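Local coordinates for protein hypoxanthine phosphoribosyltransferase (Leishmania donovani, PDB 7CMJ) that transfers the 5-phosphoribosyl group of phosphoribosylpyrophosphate onto hypoxanthine or guanine, making IMP or GMP in the purine salvage pathway, at residues Phe51-Asn57 and Glu117-Ile121; Glu89-Ser94 and Val106-Val112. All coordinates share one frame; numbering follows the deposited sequence.

Contact 1: residues Phe51-Asn57 and Glu117-Ile121; sequences FKLTTDN and ENRHI
The imidazole of H120 reaches across to F51 and L53, while the next residue back, R119, meets N57 and D56. H120 ND1 lies over one face of the F51 phenyl; the ring centroids are 4.7 Å apart and the planes inclined at 57°. The closest atoms are H120 CE1 and F51 CD1, 3.5 Å apart. At H120 CD2 the methyl L53 CD2 arrives at 3.5 Å, bringing a second apolar group to the imidazole. H120 ND1 is hydrogen-bonded to S148 OG, which limits rotation of the ring. N57 has CG anti to its backbone N (chi1 179°), which carries the amide across the gap; N57 OD1 stops 3.5 Å from R119 NE, with amide and guanidinium planes 56° apart. The guanidinium lies between two carbonyls: D56 O sits over its centre, 4.1 Å above the plane, and E117 O sits off-centre over the opposite face. The bent R119 chain also brings NE back to N118 O in a weak bond of 3.4 Å. The contact is at the surface, where the loop between helix 30-47 and strand 59-64 packs on the start of strand 120-125. H120 pairs there through its backbone with Y60 of the neighbouring parallel strand, and L53 rests on L59.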
ATOM      1  N   PHE A  51      -5.907 -15.154 -30.136  1.00 69.56           N
ATOM      2  CA  PHE A  51      -6.140 -15.525 -28.749  1.00 78.80           C
ATOM      3  C   PHE A  51      -7.600 -15.420 -28.350  1.00 75.70           C
ATOM      4  O   PHE A  51      -7.921 -15.719 -27.192  1.00 79.44           O
ATOM      5  CB  PHE A  51      -5.272 -14.673 -27.819  1.00 84.56           C
ATOM      6  CG  PHE A  51      -3.871 -15.187 -27.681  1.00 93.92           C
ATOM      7  CD1 PHE A  51      -3.613 -16.327 -26.937  1.00102.17           C
ATOM      8  CD2 PHE A  51      -2.815 -14.553 -28.317  1.00 95.84           C
ATOM      9  CE1 PHE A  51      -2.326 -16.820 -26.814  1.00101.75           C
ATOM     10  CE2 PHE A  51      -1.524 -15.039 -28.200  1.00 97.79           C
ATOM     11  CZ  PHE A  51      -1.280 -16.175 -27.444  1.00100.09           C
ATOM     12  N   LYS A  52      -8.477 -15.026 -29.270  1.00 65.35           N
ATOM     13  CA  LYS A  52      -9.905 -14.929 -29.001  1.00 64.82           C
ATOM     14  C   LYS A  52     -10.156 -14.162 -27.696  1.00 65.39           C
ATOM     15  O   LYS A  52     -10.616 -14.704 -26.689  1.00 65.96           O
ATOM     16  CB  LYS A  52     -10.526 -16.328 -28.968  1.00 61.12           C
ATOM     17  CG  LYS A  52     -10.821 -16.909 -30.335  1.00 69.08           C
ATOM     18  CD  LYS A  52     -12.093 -16.291 -30.919  1.00 84.08           C
ATOM     19  CE  LYS A  52     -12.151 -16.414 -32.451  1.00 92.24           C
ATOM     20  NZ  LYS A  52     -13.174 -15.511 -33.089  1.00 90.82           N
ATOM     21  N   LEU A  53      -9.803 -12.881 -27.722  1.00 56.68           N
ATOM     22  CA  LEU A  53     -10.025 -12.047 -26.549  1.00 56.55           C
ATOM     23  C   LEU A  53     -11.495 -11.652 -26.473  1.00 61.69           C
ATOM     24  O   LEU A  53     -12.091 -11.222 -27.468  1.00 60.07           O
ATOM     25  CB  LEU A  53      -9.134 -10.802 -26.566  1.00 52.41           C
ATOM     26  CG  LEU A  53      -7.617 -10.981 -26.386  1.00 40.29           C
ATOM     27  CD1 LEU A  53      -6.956  -9.663 -26.117  1.00 38.41           C
ATOM     28  CD2 LEU A  53      -7.256 -11.983 -25.299  1.00 40.37           C
ATOM     29  N   THR A  54     -12.069 -11.814 -25.286  1.00 60.79           N
ATOM     30  CA  THR A  54     -13.454 -11.540 -24.946  1.00 58.94           C
ATOM     31  C   THR A  54     -13.488 -10.373 -23.968  1.00 55.69           C
ATOM     32  O   THR A  54     -12.454  -9.904 -23.495  1.00 53.13           O
ATOM     33  CB  THR A  54     -14.097 -12.792 -24.321  1.00 72.46           C
ATOM     34  OG1 THR A  54     -13.721 -13.947 -25.079  1.00 82.82           O
ATOM     35  CG2 THR A  54     -15.612 -12.703 -24.297  1.00 76.87           C
ATOM     36  N   THR A  55     -14.691  -9.889 -23.666  1.00 64.31           N
ATOM     37  CA  THR A  55     -14.839  -9.019 -22.505  1.00 63.35           C
ATOM     38  C   THR A  55     -14.435  -9.750 -21.228  1.00 64.09           C
ATOM     39  O   THR A  55     -13.752  -9.184 -20.370  1.00 67.28           O
ATOM     40  CB  THR A  55     -16.277  -8.510 -22.409  1.00 65.50           C
ATOM     41  OG1 THR A  55     -16.477  -7.469 -23.371  1.00 72.56           O
ATOM     42  CG2 THR A  55     -16.567  -7.973 -21.039  1.00 63.40           C
ATOM     43  N   ASP A  56     -14.823 -11.020 -21.100  1.00 72.40           N
ATOM     44  CA  ASP A  56     -14.509 -11.810 -19.917  1.00 71.64           C
ATOM     45  C   ASP A  56     -13.080 -12.355 -19.915  1.00 72.42           C
ATOM     46  O   ASP A  56     -12.633 -12.870 -18.883  1.00 80.36           O
ATOM     47  CB  ASP A  56     -15.505 -12.972 -19.783  1.00 75.99           C
ATOM     48  CG  ASP A  56     -16.918 -12.509 -19.449  1.00 81.09           C
ATOM     49  OD1 ASP A  56     -17.834 -13.358 -19.474  1.00 84.83           O
ATOM     50  OD2 ASP A  56     -17.117 -11.306 -19.165  1.00 83.67           O
ATOM     51  N   ASN A  57     -12.360 -12.279 -21.032  1.00 64.50           N
ATOM     52  CA  ASN A  57     -10.933 -12.607 -21.073  1.00 60.84           C
ATOM     53  C   ASN A  57     -10.243 -11.549 -21.913  1.00 58.28           C
ATOM     54  O   ASN A  57      -9.867 -11.793 -23.067  1.00 54.76           O
ATOM     55  CB  ASN A  57     -10.687 -14.010 -21.639  1.00 58.13           C
ATOM     56  CG  ASN A  57      -9.200 -14.361 -21.722  1.00 60.91           C
ATOM     57  OD1 ASN A  57      -8.389 -13.953 -20.879  1.00 69.05           O
ATOM     58  ND2 ASN A  57      -8.840 -15.113 -22.752  1.00 58.88           N
ATOM     59  N   GLU A 117      -4.411 -14.274 -12.886  1.00 36.66           N
ATOM     60  CA  GLU A 117      -4.133 -15.670 -13.202  1.00 49.54           C
ATOM     61  C   GLU A 117      -4.747 -16.023 -14.552  1.00 52.66           C
ATOM     62  O   GLU A 117      -5.933 -15.758 -14.793  1.00 51.79           O
ATOM     63  CB  GLU A 117      -4.675 -16.593 -12.106  1.00 39.81           C
ATOM     64  CG  GLU A 117      -4.209 -18.031 -12.226  1.00 44.74           C
ATOM     65  CD  GLU A 117      -4.918 -18.984 -11.261  1.00 61.04           C
ATOM     66  OE1 GLU A 117      -4.768 -18.833 -10.029  1.00 56.96           O
ATOM     67  OE2 GLU A 117      -5.626 -19.898 -11.740  1.00 70.48           O
ATOM     68  N   ASN A 118      -3.921 -16.584 -15.439  1.00 45.90           N
ATOM     69  CA  ASN A 118      -4.355 -17.028 -16.760  1.00 48.08           C
ATOM     70  C   ASN A 118      -5.008 -15.902 -17.568  1.00 50.96           C
ATOM     71  O   ASN A 118      -6.025 -16.096 -18.240  1.00 47.83           O
ATOM     72  CB  ASN A 118      -5.290 -18.221 -16.645  1.00 46.37           C
ATOM     73  CG  ASN A 118      -5.351 -19.004 -17.921  1.00 56.60           C
ATOM     74  OD1 ASN A 118      -4.319 -19.407 -18.450  1.00 67.96           O
ATOM     75  ND2 ASN A 118      -6.560 -19.221 -18.435  1.00 53.04           N
ATOM     76  N   ARG A 119      -4.414 -14.715 -17.504  1.00 45.81           N
ATOM     77  CA  ARG A 119      -4.845 -13.572 -18.291  1.00 46.60           C
ATOM     78  C   ARG A 119      -3.671 -13.047 -19.101  1.00 53.51           C
ATOM     79  O   ARG A 119      -2.505 -13.336 -18.806  1.00 57.50           O
ATOM     80  CB  ARG A 119      -5.392 -12.453 -17.408  1.00 45.44           C
ATOM     81  CG  ARG A 119      -6.545 -12.881 -16.553  1.00 40.87           C
ATOM     82  CD  ARG A 119      -7.781 -12.791 -17.399  1.00 56.17           C
ATOM     83  NE  ARG A 119      -8.551 -14.017 -17.360  1.00 70.63           N
ATOM     84  CZ  ARG A 119      -9.543 -14.226 -16.507  1.00 83.34           C
ATOM     85  NH1 ARG A 119      -9.872 -13.281 -15.630  1.00 77.68           N
ATOM     86  NH2 ARG A 119     -10.188 -15.384 -16.522  1.00 92.65           N
ATOM     87  N   HIS A 120      -3.991 -12.267 -20.129  1.00 47.53           N
ATOM     88  CA  HIS A 120      -2.967 -11.670 -20.969  1.00 42.77           C
ATOM     89  C   HIS A 120      -2.690 -10.255 -20.483  1.00 36.62           C
ATOM     90  O   HIS A 120      -3.582  -9.398 -20.481  1.00 36.08           O
ATOM     91  CB  HIS A 120      -3.366 -11.689 -22.441  1.00 36.87           C
ATOM     92  CG  HIS A 120      -3.724 -13.051 -22.956  1.00 43.44           C
ATOM     93  ND1 HIS A 120      -2.781 -14.017 -23.248  1.00 45.95           N
ATOM     94  CD2 HIS A 120      -4.924 -13.595 -23.273  1.00 45.43           C
ATOM     95  CE1 HIS A 120      -3.385 -15.102 -23.699  1.00 43.45           C
ATOM     96  NE2 HIS A 120      -4.686 -14.871 -23.729  1.00 49.44           N
ATOM     97  N   ILE A 121      -1.449 -10.011 -20.088  1.00 36.17           N
ATOM     98  CA  ILE A 121      -1.061  -8.748 -19.479  1.00 37.87           C
ATOM     99  C   ILE A 121      -0.074  -8.032 -20.377  1.00 34.54           C
ATOM    100  O   ILE A 121       0.863  -8.641 -20.911  1.00 45.55           O
ATOM    101  CB  ILE A 121      -0.430  -8.948 -18.093  1.00 47.49           C
ATOM    102  CG1 ILE A 121      -1.350  -9.758 -17.193  1.00 43.13           C
ATOM    103  CG2 ILE A 121      -0.051  -7.588 -17.494  1.00 47.02           C
ATOM    104  CD1 ILE A 121      -0.643 -10.158 -15.969  1.00 50.20           C
TER

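Contact 2: residues Glu89-Ser94 and Val106-Val112; sequences EFICAS and VRMLLDV
A classic beta bulge interrupts the antiparallel pairing of strand 86-94 with 107-110, the outermost strand within the chain: L109 and L110 both face C92. C92 O accepts two N-H groups, from L109 N at 2.6 Å, nearly along the C=O axis, and from L110 N at 3.1 Å, on a lone pair. C92 N answers with a bond to L110 O (3.2 Å). Beyond the one-residue shift, A93 and M108 form a non-hydrogen-bonded pair; S94 N bonds R107 O at 2.9 Å, and R107 N bonds S94 O at 3.0 Å. A93 CB meets V106 CG2 at 3.5 Å, on the side covered by helix 131-142. Toward E89, the I91 and V112 side chains run alongside each other in the same direction, I91 CG2 3.9 Å from V112 CG1. E89 crosses V112 at about a right angle, E89 CB 3.5 Å from V112 CG1; a bend at chi2 (-72°) turns its carboxylate to R113 N and D114 N. On the other face C92 packs on L110, and R107 NE binds D111 O of the second subunit. The two antiparallel strands flank the position of the flexible loop in type I phosphoribosyltransferases.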
ATOM      1  N   GLU A  89      -5.179  -2.083 -14.866  1.00 44.43           N
ATOM      2  CA  GLU A  89      -4.695  -2.175 -13.501  1.00 42.30           C
ATOM      3  C   GLU A  89      -3.509  -1.238 -13.328  1.00 41.73           C
ATOM      4  O   GLU A  89      -2.762  -0.976 -14.273  1.00 43.74           O
ATOM      5  CB  GLU A  89      -4.306  -3.608 -13.160  1.00 35.61           C
ATOM      6  CG  GLU A  89      -5.489  -4.560 -13.141  1.00 38.78           C
ATOM      7  CD  GLU A  89      -6.404  -4.335 -11.942  1.00 50.97           C
ATOM      8  OE1 GLU A  89      -7.506  -4.920 -11.939  1.00 53.10           O
ATOM      9  OE2 GLU A  89      -6.033  -3.573 -11.009  1.00 50.18           O
ATOM     10  N   PHE A  90      -3.355  -0.715 -12.119  1.00 36.10           N
ATOM     11  CA  PHE A  90      -2.252   0.180 -11.810  1.00 32.56           C
ATOM     12  C   PHE A  90      -1.374  -0.427 -10.733  1.00 33.17           C
ATOM     13  O   PHE A  90      -1.866  -1.040  -9.778  1.00 41.31           O
ATOM     14  CB  PHE A  90      -2.756   1.534 -11.353  1.00 25.15           C
ATOM     15  CG  PHE A  90      -3.747   2.137 -12.290  1.00 38.33           C
ATOM     16  CD1 PHE A  90      -3.357   3.122 -13.196  1.00 31.18           C
ATOM     17  CD2 PHE A  90      -5.073   1.711 -12.285  1.00 37.51           C
ATOM     18  CE1 PHE A  90      -4.262   3.666 -14.064  1.00 25.17           C
ATOM     19  CE2 PHE A  90      -5.989   2.258 -13.151  1.00 34.60           C
ATOM     20  CZ  PHE A  90      -5.581   3.239 -14.047  1.00 38.98           C
ATOM     21  N   ILE A  91      -0.070  -0.261 -10.893  1.00 33.65           N
ATOM     22  CA  ILE A  91       0.862  -0.577  -9.826  1.00 37.08           C
ATOM     23  C   ILE A  91       1.722   0.650  -9.581  1.00 31.84           C
ATOM     24  O   ILE A  91       1.869   1.521 -10.438  1.00 29.48           O
ATOM     25  CB  ILE A  91       1.727  -1.810 -10.139  1.00 32.64           C
ATOM     26  CG1 ILE A  91       2.676  -1.531 -11.293  1.00 37.37           C
ATOM     27  CG2 ILE A  91       0.850  -3.008 -10.471  1.00 29.82           C
ATOM     28  CD1 ILE A  91       3.722  -2.644 -11.432  1.00 42.77           C
ATOM     29  N   CYS A  92       2.264   0.728  -8.376  1.00 27.66           N
ATOM     30  CA  CYS A  92       3.134   1.837  -8.019  1.00 37.05           C
ATOM     31  C   CYS A  92       4.232   1.294  -7.125  1.00 38.75           C
ATOM     32  O   CYS A  92       3.951   0.630  -6.126  1.00 40.21           O
ATOM     33  CB  CYS A  92       2.367   2.966  -7.321  1.00 42.73           C
ATOM     34  SG  CYS A  92       3.321   4.499  -7.082  1.00 49.51           S
ATOM     35  N   ALA A  93       5.471   1.544  -7.501  1.00 37.58           N
ATOM     36  CA  ALA A  93       6.591   1.017  -6.757  1.00 43.39           C
ATOM     37  C   ALA A  93       7.563   2.138  -6.431  1.00 51.72           C
ATOM     38  O   ALA A  93       7.778   3.055  -7.233  1.00 59.55           O
ATOM     39  CB  ALA A  93       7.289  -0.091  -7.525  1.00 45.79           C
ATOM     40  N   SER A  94       8.127   2.065  -5.236  1.00 46.31           N
ATOM     41  CA  SER A  94       9.119   3.015  -4.773  1.00 41.23           C
ATOM     42  C   SER A  94      10.491   2.355  -4.853  1.00 33.98           C
ATOM     43  O   SER A  94      10.618   1.139  -4.669  1.00 36.89           O
ATOM     44  CB  SER A  94       8.760   3.470  -3.348  1.00 49.15           C
ATOM     45  OG  SER A  94       9.887   3.741  -2.535  1.00 66.71           O
ATOM     46  N   VAL A 106      11.919  -3.456  -6.348  1.00 34.03           N
ATOM     47  CA  VAL A 106      11.288  -2.231  -5.895  1.00 33.15           C
ATOM     48  C   VAL A 106      10.176  -2.602  -4.932  1.00 37.84           C
ATOM     49  O   VAL A 106       9.597  -3.696  -4.996  1.00 32.43           O
ATOM     50  CB  VAL A 106      10.728  -1.394  -7.067  1.00 40.39           C
ATOM     51  CG1 VAL A 106      11.856  -0.708  -7.792  1.00 32.96           C
ATOM     52  CG2 VAL A 106       9.942  -2.289  -8.020  1.00 31.50           C
ATOM     53  N   ARG A 107       9.872  -1.667  -4.039  1.00 35.34           N
ATOM     54  CA  ARG A 107       8.821  -1.878  -3.059  1.00 33.78           C
ATOM     55  C   ARG A 107       7.473  -1.586  -3.708  1.00 30.78           C
ATOM     56  O   ARG A 107       7.159  -0.437  -4.027  1.00 35.20           O
ATOM     57  CB  ARG A 107       9.070  -1.011  -1.830  1.00 35.39           C
ATOM     58  CG  ARG A 107       8.016  -1.144  -0.763  1.00 36.30           C
ATOM     59  CD  ARG A 107       8.272  -0.179   0.364  1.00 33.19           C
ATOM     60  NE  ARG A 107       7.698  -0.649   1.626  1.00 38.92           N
ATOM     61  CZ  ARG A 107       7.939  -0.090   2.806  1.00 37.80           C
ATOM     62  NH1 ARG A 107       8.741   0.963   2.874  1.00 44.56           N
ATOM     63  NH2 ARG A 107       7.379  -0.576   3.911  1.00 37.26           N
ATOM     64  N   MET A 108       6.681  -2.634  -3.900  1.00 34.82           N
ATOM     65  CA  MET A 108       5.304  -2.474  -4.343  1.00 29.47           C
ATOM     66  C   MET A 108       4.513  -1.665  -3.325  1.00 39.39           C
ATOM     67  O   MET A 108       4.375  -2.077  -2.168  1.00 37.56           O
ATOM     68  CB  MET A 108       4.661  -3.838  -4.541  1.00 29.63           C
ATOM     69  CG  MET A 108       3.649  -3.843  -5.661  1.00 41.90           C
ATOM     70  SD  MET A 108       4.275  -3.161  -7.236  1.00 43.37           S
ATOM     71  CE  MET A 108       5.767  -4.130  -7.597  1.00 29.39           C
ATOM     72  N   LEU A 109       3.993  -0.515  -3.757  1.00 32.30           N
ATOM     73  CA  LEU A 109       3.047   0.256  -2.959  1.00 32.30           C
ATOM     74  C   LEU A 109       1.611   0.047  -3.396  1.00 36.45           C
ATOM     75  O   LEU A 109       0.687   0.295  -2.605  1.00 47.97           O
ATOM     76  CB  LEU A 109       3.366   1.757  -3.017  1.00 28.39           C
ATOM     77  CG  LEU A 109       4.819   2.158  -2.808  1.00 40.81           C
ATOM     78  CD1 LEU A 109       4.933   3.670  -2.788  1.00 41.41           C
ATOM     79  CD2 LEU A 109       5.367   1.555  -1.522  1.00 40.46           C
ATOM     80  N   LEU A 110       1.402  -0.405  -4.629  1.00 29.73           N
ATOM     81  CA  LEU A 110       0.054  -0.687  -5.106  1.00 33.43           C
ATOM     82  C   LEU A 110       0.158  -1.867  -6.046  1.00 39.39           C
ATOM     83  O   LEU A 110       0.843  -1.788  -7.071  1.00 44.19           O
ATOM     84  CB  LEU A 110      -0.577   0.508  -5.809  1.00 36.01           C
ATOM     85  CG  LEU A 110      -1.990   0.249  -6.345  1.00 37.92           C
ATOM     86  CD1 LEU A 110      -2.929   0.078  -5.166  1.00 26.84           C
ATOM     87  CD2 LEU A 110      -2.456   1.406  -7.241  1.00 30.77           C
ATOM     88  N   ASP A 111      -0.525  -2.940  -5.680  1.00 34.63           N
ATOM     89  CA  ASP A 111      -0.642  -4.150  -6.473  1.00 32.87           C
ATOM     90  C   ASP A 111      -1.989  -4.143  -7.198  1.00 37.68           C
ATOM     91  O   ASP A 111      -2.881  -3.337  -6.903  1.00 28.17           O
ATOM     92  CB  ASP A 111      -0.495  -5.368  -5.559  1.00 40.61           C
ATOM     93  CG  ASP A 111      -0.187  -6.642  -6.306  1.00 45.39           C
ATOM     94  OD1 ASP A 111      -0.149  -7.698  -5.636  1.00 53.81           O
ATOM     95  OD2 ASP A 111       0.019  -6.603  -7.540  1.00 51.18           O
ATOM     96  N   VAL A 112      -2.137  -5.047  -8.165  1.00 33.38           N
ATOM     97  CA  VAL A 112      -3.339  -5.042  -8.998  1.00 35.42           C
ATOM     98  C   VAL A 112      -4.575  -5.410  -8.168  1.00 32.91           C
ATOM     99  O   VAL A 112      -4.498  -6.179  -7.199  1.00 31.48           O
ATOM    100  CB  VAL A 112      -3.166  -5.991 -10.200  1.00 36.28           C
ATOM    101  CG1 VAL A 112      -2.115  -5.450 -11.139  1.00 39.80           C
ATOM    102  CG2 VAL A 112      -2.759  -7.369  -9.730  1.00 29.37           C
TER

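From the N terminus, the chain leaves helix 30-47 and enters residues 51-57, the first half of contact 1. It then runs through strand 59-64 and helix 69-81 into strand 86-94, where contact 2 begins. An eleven-residue connection leads to 106-112, closing the smaller loop, and the chain continues to 117-121, which closes contact 1 around it. Contact 2 is therefore nested inside contact 1. Their centres are about 22 Å apart, and their nearest atoms, about 7 Å apart, do not touch. Both reach the same mixed sheet: contact 2 adds its outermost strand within the chain, whereas contact 1 packs a surface loop on strand 120-125, with strand 59-64 between 86-94 and 120-125.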